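Local coordinates for protein IG hypothetical 16092 (Bacillus cereus ATCC 14579, PDB 1YQH) that is of unknown function but belongs to the UPF0045 (DUF77) family and may bind thiamine or a related small molecule, at residues A[16-19]-A[25-28]. Sequence-based numbering, arbitrary orientation. Where two conformers were deposited one is given.
Sequences PQAK and SVVD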
# COMPACT_ATOMS: atom_id res chain seq x y z
N PRO A 16 13.31 -2.36 -5.50
CA PRO A 16 13.99 -2.30 -6.80
C PRO A 16 14.27 -3.67 -7.41
O PRO A 16 14.34 -4.67 -6.69
CB PRO A 16 15.31 -1.61 -6.45
CG PRO A 16 15.61 -2.13 -5.05
CD PRO A 16 14.27 -2.32 -4.37
N GLN A 17 14.39 -3.68 -8.74
CA GLN A 17 14.96 -4.82 -9.46
C GLN A 17 16.28 -4.33 -10.03
O GLN A 17 16.31 -3.37 -10.80
CB GLN A 17 14.05 -5.26 -10.60
CG GLN A 17 12.71 -5.80 -10.15
CD GLN A 17 12.84 -7.10 -9.38
OE1 GLN A 17 13.61 -8.00 -9.76
NE2 GLN A 17 12.06 -7.23 -8.32
N ALA A 18 17.36 -5.01 -9.65
CA ALA A 18 18.70 -4.64 -10.13
C ALA A 18 19.47 -5.89 -10.57
O ALA A 18 19.68 -6.79 -9.76
CB ALA A 18 19.47 -3.90 -9.06
N LYS A 19 19.91 -5.91 -11.83
CA LYS A 19 20.60 -7.07 -12.41
C LYS A 19 21.97 -7.36 -11.80
O LYS A 19 22.40 -8.52 -11.77
CB LYS A 19 20.74 -6.93 -13.94
CG LYS A 19 19.43 -7.03 -14.75
CD LYS A 19 19.62 -6.47 -16.16
CE LYS A 19 18.33 -6.45 -16.97
NZ LYS A 19 18.53 -5.85 -18.33
N SER A 25 21.93 -2.59 -1.26
CA SER A 25 22.85 -1.57 -1.79
C SER A 25 22.09 -0.45 -2.51
O SER A 25 22.43 0.73 -2.40
CB SER A 25 23.89 -2.20 -2.72
OG SER A 25 24.60 -3.23 -2.03
N VAL A 26 21.05 -0.85 -3.24
CA VAL A 26 20.23 0.06 -4.02
C VAL A 26 19.33 0.85 -3.07
O VAL A 26 19.25 2.08 -3.16
CB VAL A 26 19.40 -0.73 -5.04
CG1 VAL A 26 18.44 0.19 -5.78
CG2 VAL A 26 20.33 -1.46 -6.01
N VAL A 27 18.70 0.15 -2.14
CA VAL A 27 17.83 0.81 -1.15
C VAL A 27 18.61 1.85 -0.31
O VAL A 27 18.06 2.90 0.04
CB VAL A 27 17.04 -0.21 -0.27
CG1 VAL A 27 16.23 0.52 0.81
CG2 VAL A 27 16.10 -1.06 -1.15
N ASP A 28 19.87 1.57 -0.01
CA ASP A 28 20.67 2.50 0.78
C ASP A 28 20.83 3.88 0.12
O ASP A 28 20.98 4.89 0.80
CB ASP A 28 22.04 1.88 1.06
CG ASP A 28 22.83 2.67 2.06
OD1 ASP A 28 22.39 2.75 3.23
OD2 ASP A 28 23.88 3.19 1.68
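Where Pro16 of strand 8-17 meets Val26 in the first turn of helix 23-36, the nearest CA atoms, Pro16 CA and Val26 CA, are 7.2 Å apart, and no hydrogen bond spans the gap, so side-chain packing alone joins the segments. The two side chains slide past each other in opposite directions. Val26 CG1 lies against the CB-CG bond of the proline ring, 3.7 Å from both Pro16 CB and Pro16 CG. Val26 divides its methyls between Pro16 and Ala18: with CG1 anti to the backbone N (chi1 175°), CG2 is carried to the other side and reaches Ala18 CB at 4.0 Å. One helix turn thus packs on a strand of the four-stranded antiparallel sheet, strand order 2-3-1-4, a short connection joining strand 8-17 to helix 23-36; this is the first strand-to-helix connection of a ferredoxin-like alpha+beta fold. Val27 meets the ring from farther along the helix, its side chain crossing that of Pro16 at about a right angle and setting Val27 CG2 3.9 Å from Pro16 CD. Ala73 touches both Pro16 and Val26, adding a loop to the same apolar patch. Gln17, whose CB points away from the helix, turns to the second subunit instead: its NE2 donates to Pro16 O of that neighbouring chain, and the bond is returned reciprocally.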